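Local atomic coordinates of tetratricopeptide repeat protein (Parabacteroides merdae ATCC 43184, PDB entry 4R7S), a protein that is of unknown function but, as a tetratricopeptide repeat protein built of stacked antiparallel helix pairs, probably serves as a scaffold for binding other proteins. Residues A211-L222 with D233-Y242; V143-E153 with S162-I170. All coordinates share one frame; numbering follows the deposited sequence.

Contact 1. Residues A211-L222 with D233-Y242; sequences ANLYVLRGKIKL and DFKKAESMGY
Arg217 leaves its helix with CG opposite the backbone N (chi1 -164°) and bends at chi3 (70°), which turns its guanidinium side-on to the carboxylate of Asp233. Two nitrogens grip the acid, one per oxygen: Arg217 NE meets Asp233 OD2 at 2.8 Å and Arg217 NH2 meets Asp233 OD1 at 2.9 Å, both on the syn side though somewhat out of the carboxylate plane, the two groups 13° from coplanar. Lys221, extended beyond CG, adds a third bond from the opposite face of the carboxylate, its NZ 2.8 Å from Asp233 OD2. An alanine at Asp233 is likely to leave the guanidinium less firmly fixed, with Phe204 still beside it, and the ammonium of Lys221 over its face with no anion between them.

Asp233 and Phe234 are knobs in holes of helix 211-223, in an antiparallel helical hairpin of the tetratricopeptide repeat fold; Phe234 CZ lies 3.5 Å from Gly218 C, where a beta carbon would collide with the ring. Lys236 CG lies over one face of the Tyr214 ring, 3.5 Å from its centroid, while the selenium of selenomethionine Met240 approaches that ring obliquely. Past the Schellman motif at Gly241, Val215 CG2 stands 3.4 Å from the Tyr242 ring centroid, almost on the normal. A water links Tyr242 OH to Lys219 NZ. Asp233 is likely to stay ionised, its single negative charge shared by two cations.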
# COMPACT_ATOMS: atom_id res chain seq x y z
N ALA A 211 12.88 -4.33 -2.26
CA ALA A 211 12.94 -5.25 -3.39
C ALA A 211 12.88 -4.46 -4.71
O ALA A 211 13.62 -4.76 -5.66
CB ALA A 211 11.78 -6.23 -3.31
N ASN A 212 12.03 -3.40 -4.72
CA ASN A 212 11.82 -2.48 -5.84
C ASN A 212 13.12 -1.83 -6.28
O ASN A 212 13.36 -1.70 -7.48
CB ASN A 212 10.80 -1.41 -5.45
CG ASN A 212 9.36 -1.83 -5.64
OD1 ASN A 212 9.03 -2.97 -5.93
ND2 ASN A 212 8.46 -0.89 -5.48
N LEU A 213 13.98 -1.47 -5.30
CA LEU A 213 15.25 -0.85 -5.58
C LEU A 213 16.24 -1.87 -6.16
O LEU A 213 17.08 -1.49 -6.98
CB LEU A 213 15.83 -0.12 -4.36
CG LEU A 213 16.83 0.99 -4.71
CD1 LEU A 213 16.14 2.18 -5.40
CD2 LEU A 213 17.69 1.38 -3.52
N TYR A 214 16.10 -3.16 -5.78
CA TYR A 214 16.97 -4.20 -6.37
C TYR A 214 16.57 -4.40 -7.83
O TYR A 214 17.45 -4.47 -8.68
CB TYR A 214 16.92 -5.51 -5.58
CG TYR A 214 17.88 -5.58 -4.41
CD1 TYR A 214 19.21 -5.96 -4.60
CD2 TYR A 214 17.46 -5.31 -3.12
CE1 TYR A 214 20.11 -6.02 -3.53
CE2 TYR A 214 18.34 -5.38 -2.03
CZ TYR A 214 19.66 -5.76 -2.24
OH TYR A 214 20.53 -5.89 -1.18
N VAL A 215 15.24 -4.38 -8.14
CA VAL A 215 14.73 -4.48 -9.52
C VAL A 215 15.27 -3.28 -10.32
O VAL A 215 15.82 -3.47 -11.40
CB VAL A 215 13.18 -4.58 -9.60
CG1 VAL A 215 12.66 -4.32 -11.02
CG2 VAL A 215 12.70 -5.93 -9.10
N LEU A 216 15.14 -2.06 -9.75
CA LEU A 216 15.61 -0.80 -10.33
C LEU A 216 17.11 -0.86 -10.64
O LEU A 216 17.50 -0.57 -11.79
CB LEU A 216 15.29 0.40 -9.42
CG LEU A 216 15.41 1.78 -10.12
CD1 LEU A 216 14.47 1.89 -11.34
CD2 LEU A 216 15.18 2.91 -9.15
N ARG A 217 17.95 -1.27 -9.66
CA ARG A 217 19.38 -1.43 -9.92
C ARG A 217 19.64 -2.54 -10.98
O ARG A 217 20.55 -2.41 -11.80
CB ARG A 217 20.15 -1.74 -8.63
CG ARG A 217 21.65 -1.52 -8.83
CD ARG A 217 22.40 -1.55 -7.54
NE ARG A 217 22.43 -2.90 -6.98
CZ ARG A 217 23.19 -3.26 -5.97
NH1 ARG A 217 23.98 -2.37 -5.37
NH2 ARG A 217 23.17 -4.51 -5.52
N GLY A 218 18.84 -3.60 -10.95
CA GLY A 218 18.98 -4.70 -11.90
C GLY A 218 18.69 -4.27 -13.33
O GLY A 218 19.43 -4.61 -14.26
N LYS A 219 17.63 -3.46 -13.49
CA LYS A 219 17.19 -2.92 -14.76
C LYS A 219 18.24 -1.99 -15.35
O LYS A 219 18.45 -2.00 -16.58
CB LYS A 219 15.86 -2.20 -14.61
CG LYS A 219 14.66 -3.13 -14.67
CD LYS A 219 13.42 -2.29 -14.85
CE LYS A 219 12.15 -3.00 -14.48
NZ LYS A 219 11.16 -2.05 -13.91
N ILE A 220 18.93 -1.22 -14.48
CA ILE A 220 19.99 -0.30 -14.91
C ILE A 220 21.19 -1.13 -15.31
O ILE A 220 21.71 -0.93 -16.42
CB ILE A 220 20.32 0.77 -13.85
CG1 ILE A 220 19.21 1.85 -13.81
CG2 ILE A 220 21.69 1.40 -14.12
CD1 ILE A 220 19.04 2.55 -12.45
N LYS A 221 21.57 -2.12 -14.47
CA LYS A 221 22.67 -3.03 -14.78
C LYS A 221 22.42 -3.69 -16.15
O LYS A 221 23.35 -3.74 -16.96
CB LYS A 221 22.85 -4.07 -13.68
CG LYS A 221 23.59 -3.50 -12.49
CD LYS A 221 23.62 -4.49 -11.35
CE LYS A 221 24.48 -3.97 -10.23
NZ LYS A 221 24.20 -4.69 -8.95
N LEU A 222 21.15 -4.09 -16.44
CA LEU A 222 20.76 -4.62 -17.75
C LEU A 222 21.13 -3.62 -18.87
O LEU A 222 21.83 -4.01 -19.82
CB LEU A 222 19.25 -4.89 -17.82
CG LEU A 222 18.72 -6.31 -17.74
CD1 LEU A 222 17.23 -6.31 -18.03
CD2 LEU A 222 19.42 -7.25 -18.72
N ASP A 233 20.79 -9.20 -8.76
CA ASP A 233 19.85 -8.25 -8.18
C ASP A 233 18.40 -8.73 -8.35
O ASP A 233 17.63 -8.66 -7.38
CB ASP A 233 20.05 -6.85 -8.80
CG ASP A 233 21.17 -6.02 -8.20
OD1 ASP A 233 21.79 -6.48 -7.19
OD2 ASP A 233 21.43 -4.92 -8.71
N PHE A 234 18.03 -9.25 -9.55
CA PHE A 234 16.67 -9.77 -9.77
C PHE A 234 16.39 -10.94 -8.84
O PHE A 234 15.31 -10.98 -8.23
CB PHE A 234 16.43 -10.16 -11.23
CG PHE A 234 16.48 -9.03 -12.24
CD1 PHE A 234 16.00 -7.75 -11.92
CD2 PHE A 234 16.96 -9.24 -13.53
CE1 PHE A 234 16.05 -6.71 -12.85
CE2 PHE A 234 17.00 -8.20 -14.46
CZ PHE A 234 16.55 -6.94 -14.11
N LYS A 235 17.38 -11.86 -8.66
CA LYS A 235 17.24 -13.00 -7.73
C LYS A 235 17.03 -12.51 -6.30
O LYS A 235 16.11 -12.98 -5.62
CB LYS A 235 18.46 -13.92 -7.80
CG LYS A 235 18.30 -15.02 -8.84
CD LYS A 235 19.64 -15.37 -9.47
CE LYS A 235 19.55 -16.55 -10.42
NZ LYS A 235 19.40 -17.85 -9.71
N LYS A 236 17.82 -11.50 -5.88
CA LYS A 236 17.72 -10.91 -4.55
C LYS A 236 16.31 -10.29 -4.31
O LYS A 236 15.71 -10.54 -3.25
CB LYS A 236 18.84 -9.88 -4.33
CG LYS A 236 18.81 -9.20 -2.95
CD LYS A 236 19.07 -10.13 -1.78
CE LYS A 236 18.70 -9.48 -0.46
NZ LYS A 236 18.95 -10.40 0.68
N ALA A 237 15.77 -9.55 -5.30
CA ALA A 237 14.42 -8.96 -5.24
C ALA A 237 13.34 -10.07 -5.15
O ALA A 237 12.35 -9.91 -4.43
CB ALA A 237 14.17 -8.06 -6.44
N GLU A 238 13.54 -11.21 -5.86
CA GLU A 238 12.61 -12.34 -5.82
C GLU A 238 12.56 -12.92 -4.39
O GLU A 238 11.47 -13.09 -3.81
CB GLU A 238 13.01 -13.41 -6.85
CG GLU A 238 12.11 -14.64 -6.86
CD GLU A 238 12.35 -15.63 -7.98
OE1 GLU A 238 13.52 -15.80 -8.42
OE2 GLU A 238 11.36 -16.28 -8.40
N SER A 239 13.77 -13.14 -3.80
CA SER A 239 13.93 -13.64 -2.43
C SER A 239 13.28 -12.69 -1.41
O SER A 239 13.11 -13.07 -0.25
CB SER A 239 15.42 -13.82 -2.11
OG SER A 239 16.02 -12.62 -1.67
N MSE A 240 12.94 -11.45 -1.84
CA MSE A 240 12.33 -10.42 -1.00
C MSE A 240 10.82 -10.26 -1.26
O MSE A 240 10.17 -9.38 -0.67
CB MSE A 240 13.07 -9.09 -1.21
CG MSE A 240 14.43 -9.09 -0.55
SE MSE A 240 15.47 -7.50 -0.93
CE MSE A 240 14.51 -6.25 0.28
N GLY A 241 10.27 -11.12 -2.13
CA GLY A 241 8.84 -11.13 -2.43
C GLY A 241 8.35 -10.25 -3.56
O GLY A 241 7.15 -9.94 -3.60
N TYR A 242 9.23 -9.86 -4.51
CA TYR A 242 8.81 -9.08 -5.68
C TYR A 242 8.00 -9.98 -6.60
O TYR A 242 8.32 -11.16 -6.69
CB TYR A 242 10.04 -8.51 -6.42
CG TYR A 242 9.70 -7.48 -7.48
CD1 TYR A 242 9.63 -6.12 -7.17
CD2 TYR A 242 9.45 -7.86 -8.80
CE1 TYR A 242 9.30 -5.17 -8.14
CE2 TYR A 242 9.13 -6.91 -9.78
CZ TYR A 242 9.06 -5.57 -9.44
OH TYR A 242 8.75 -4.64 -10.41
O HOH W 1 9.47 -4.23 -13.05

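Contact 2. Residues V143-E153 with S162-I170; sequences VRARLGHAILE and SERIFNYLI
Apolar contacts dominate where Ala150 meets Ile165 and Phe166. The Ala150 methyl lies over one face of the Phe166 ring, offset toward the rim, in a CH-pi contact with CB 3.9 Å from the ring centroid; it also touches Ile165, CB to CG2 at 3.6 Å. Ile165 spans one turn of helix 143-156, from Arg146 to His149 and Ala150: CG2, opposite the backbone N, presses on the carbonyl of Arg146 (3.3 Å to its O), while CD1 reaches the backbone between His149 and Ala150. Leu147 sends CD1 between Phe166 and Leu169, 3.6 Å from Phe166 CE1 and 3.9 Å from Leu169 CD1. At the exposed border, the aliphatic part of Arg146 runs past Tyr168, with CD near the ring plane at its CE2 edge. Glu153 packs its CB against Ser162 but turns its carboxylate away to Asn158 and Arg156.

The two helices form the antiparallel hairpin on which tetratricopeptide repeats are built: the axes of the two segments approach to 8.4 Å, with 148° between their N-to-C directions, and the small Ala150 and Ser162 lie at the tight end, their CA atoms 4.5 Å apart.

Polar contact is sparser. The Ser162 hydroxyl, swung away from its own backbone N (chi1 -175°), donates to Ala150 O at 2.7 Å, tilted 34° from the carbonyl plane.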
# COMPACT_ATOMS: atom_id res chain seq x y z
N VAL A 143 3.39 15.57 4.05
CA VAL A 143 4.52 15.18 3.22
C VAL A 143 4.05 14.22 2.14
O VAL A 143 4.43 14.37 0.97
CB VAL A 143 5.61 14.54 4.13
CG1 VAL A 143 6.65 13.78 3.32
CG2 VAL A 143 6.26 15.58 5.04
N ARG A 144 3.23 13.21 2.53
CA ARG A 144 2.78 12.20 1.57
C ARG A 144 1.88 12.79 0.48
O ARG A 144 1.87 12.23 -0.62
CB ARG A 144 2.11 10.98 2.24
CG ARG A 144 0.83 11.24 2.99
CD ARG A 144 0.35 9.98 3.69
NE ARG A 144 -0.98 10.22 4.23
CZ ARG A 144 -1.81 9.27 4.66
NH1 ARG A 144 -1.43 8.00 4.65
NH2 ARG A 144 -3.01 9.59 5.10
N ALA A 145 1.22 13.93 0.74
CA ALA A 145 0.41 14.58 -0.29
C ALA A 145 1.32 15.13 -1.41
O ALA A 145 1.04 14.94 -2.59
CB ALA A 145 -0.41 15.69 0.33
N ARG A 146 2.47 15.71 -1.01
CA ARG A 146 3.49 16.26 -1.90
C ARG A 146 4.13 15.12 -2.68
O ARG A 146 4.34 15.26 -3.88
CB ARG A 146 4.54 17.10 -1.11
CG ARG A 146 3.94 18.38 -0.51
CD ARG A 146 4.98 19.36 0.03
NE ARG A 146 4.34 20.52 0.65
CZ ARG A 146 3.96 21.64 0.03
NH1 ARG A 146 4.21 21.80 -1.27
NH2 ARG A 146 3.35 22.60 0.70
N LEU A 147 4.35 13.97 -2.04
CA LEU A 147 4.89 12.77 -2.69
C LEU A 147 3.91 12.23 -3.72
O LEU A 147 4.31 11.83 -4.80
CB LEU A 147 5.19 11.72 -1.63
CG LEU A 147 6.06 10.55 -2.05
CD1 LEU A 147 7.49 11.01 -2.33
CD2 LEU A 147 6.09 9.53 -0.94
N GLY A 148 2.63 12.26 -3.39
CA GLY A 148 1.57 11.88 -4.31
C GLY A 148 1.68 12.69 -5.58
O GLY A 148 1.67 12.12 -6.68
N HIS A 149 1.86 14.02 -5.44
CA HIS A 149 2.06 14.95 -6.56
C HIS A 149 3.32 14.58 -7.36
O HIS A 149 3.27 14.56 -8.59
CB HIS A 149 2.14 16.41 -6.06
CG HIS A 149 0.80 17.03 -5.81
ND1 HIS A 149 -0.17 17.09 -6.79
CD2 HIS A 149 0.33 17.63 -4.69
CE1 HIS A 149 -1.19 17.73 -6.25
NE2 HIS A 149 -0.93 18.08 -4.99
N ALA A 150 4.42 14.24 -6.66
CA ALA A 150 5.68 13.85 -7.27
C ALA A 150 5.51 12.59 -8.15
O ALA A 150 5.98 12.57 -9.30
CB ALA A 150 6.73 13.61 -6.19
N ILE A 151 4.82 11.57 -7.62
CA ILE A 151 4.59 10.30 -8.33
C ILE A 151 3.69 10.55 -9.53
O ILE A 151 3.99 10.10 -10.62
CB ILE A 151 4.04 9.20 -7.36
CG1 ILE A 151 5.09 8.86 -6.28
CG2 ILE A 151 3.60 7.92 -8.12
CD1 ILE A 151 4.48 8.45 -4.97
N LEU A 152 2.61 11.32 -9.33
CA LEU A 152 1.64 11.72 -10.36
C LEU A 152 2.32 12.41 -11.56
O LEU A 152 2.08 12.03 -12.71
CB LEU A 152 0.64 12.69 -9.71
CG LEU A 152 -0.29 13.44 -10.62
CD1 LEU A 152 -1.26 12.50 -11.26
CD2 LEU A 152 -1.06 14.45 -9.86
N GLU A 153 3.17 13.41 -11.29
CA GLU A 153 3.88 14.20 -12.29
C GLU A 153 4.81 13.35 -13.10
O GLU A 153 4.85 13.51 -14.33
CB GLU A 153 4.63 15.38 -11.66
CG GLU A 153 3.71 16.49 -11.17
CD GLU A 153 2.71 17.14 -12.12
OE1 GLU A 153 2.62 16.75 -13.30
OE2 GLU A 153 2.00 18.06 -11.65
N SER A 162 8.16 16.75 -11.24
CA SER A 162 8.39 15.64 -10.35
C SER A 162 9.74 15.78 -9.64
O SER A 162 9.84 15.57 -8.43
CB SER A 162 8.32 14.34 -11.15
OG SER A 162 8.42 13.24 -10.27
N GLU A 163 10.78 16.13 -10.41
CA GLU A 163 12.14 16.28 -9.88
C GLU A 163 12.21 17.43 -8.90
O GLU A 163 12.86 17.30 -7.87
CB GLU A 163 13.14 16.47 -11.03
CG GLU A 163 14.58 16.55 -10.54
CD GLU A 163 15.63 16.99 -11.53
OE1 GLU A 163 15.32 17.72 -12.50
OE2 GLU A 163 16.80 16.61 -11.31
N ARG A 164 11.52 18.55 -9.21
CA ARG A 164 11.49 19.70 -8.32
C ARG A 164 10.91 19.30 -6.94
O ARG A 164 11.50 19.66 -5.91
CB ARG A 164 10.65 20.83 -8.94
CG ARG A 164 10.72 22.13 -8.16
CD ARG A 164 9.58 23.08 -8.50
NE ARG A 164 8.24 22.50 -8.31
CZ ARG A 164 7.61 22.36 -7.15
NH1 ARG A 164 8.20 22.73 -6.02
NH2 ARG A 164 6.39 21.85 -7.11
N ILE A 165 9.80 18.52 -6.93
CA ILE A 165 9.13 18.07 -5.70
C ILE A 165 10.05 17.14 -4.90
O ILE A 165 10.22 17.36 -3.70
CB ILE A 165 7.76 17.40 -6.00
CG1 ILE A 165 6.84 18.38 -6.73
CG2 ILE A 165 7.13 16.88 -4.68
CD1 ILE A 165 5.60 17.77 -7.40
N PHE A 166 10.65 16.13 -5.56
CA PHE A 166 11.57 15.21 -4.89
C PHE A 166 12.77 15.96 -4.37
O PHE A 166 13.24 15.63 -3.29
CB PHE A 166 12.04 14.08 -5.82
CG PHE A 166 11.08 12.93 -5.93
CD1 PHE A 166 10.85 12.08 -4.85
CD2 PHE A 166 10.44 12.66 -7.13
CE1 PHE A 166 9.96 11.00 -4.96
CE2 PHE A 166 9.56 11.58 -7.24
CZ PHE A 166 9.32 10.76 -6.15
N ASN A 167 13.28 16.95 -5.11
CA ASN A 167 14.44 17.69 -4.61
C ASN A 167 14.06 18.48 -3.35
O ASN A 167 14.84 18.50 -2.38
CB ASN A 167 15.05 18.61 -5.68
CG ASN A 167 15.73 17.86 -6.81
OD1 ASN A 167 16.16 16.71 -6.68
ND2 ASN A 167 15.85 18.53 -7.96
N TYR A 168 12.85 19.07 -3.34
CA TYR A 168 12.38 19.83 -2.21
C TYR A 168 12.23 18.94 -0.97
O TYR A 168 12.73 19.30 0.10
CB TYR A 168 11.05 20.57 -2.53
CG TYR A 168 10.41 21.18 -1.31
CD1 TYR A 168 11.04 22.21 -0.60
CD2 TYR A 168 9.20 20.69 -0.81
CE1 TYR A 168 10.46 22.75 0.55
CE2 TYR A 168 8.60 21.26 0.32
CZ TYR A 168 9.24 22.28 1.00
OH TYR A 168 8.67 22.85 2.12
N LEU A 169 11.54 17.78 -1.11
CA LEU A 169 11.28 16.83 -0.02
C LEU A 169 12.57 16.30 0.58
O LEU A 169 12.66 16.18 1.81
CB LEU A 169 10.41 15.66 -0.49
CG LEU A 169 8.97 15.97 -0.89
CD1 LEU A 169 8.23 14.70 -1.41
CD2 LEU A 169 8.20 16.61 0.25
N ILE A 170 13.56 15.98 -0.27
CA ILE A 170 14.88 15.45 0.11
C ILE A 170 15.68 16.56 0.81
O ILE A 170 16.35 16.27 1.79
CB ILE A 170 15.62 14.83 -1.12
CG1 ILE A 170 14.93 13.49 -1.53
CG2 ILE A 170 17.14 14.66 -0.88
CD1 ILE A 170 15.56 12.69 -2.67

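Following the chain from its N terminus, contact 2 comes first: helix 143-156 turns back through a short loop into helix 159-172, closing a hairpin with eight residues between the paired segments. The chain then runs through helices 178-189 and 193-206 before contact 1 closes a second hairpin, helix 211-223 on helix 227-238, with ten residues between. The two hairpins follow in series, neither nested nor crossed, with centres about 24 Å apart and nearest atoms about 10 Å apart. Helix 178-189 joins them, receiving side chains of segment 162-170 (Ser162, Ile170) and of segment 211-222 (Leu213, Leu216, Ile220), while helix 193-206 packs on 211-222. Helix 244-252 packs on contact 1 beyond.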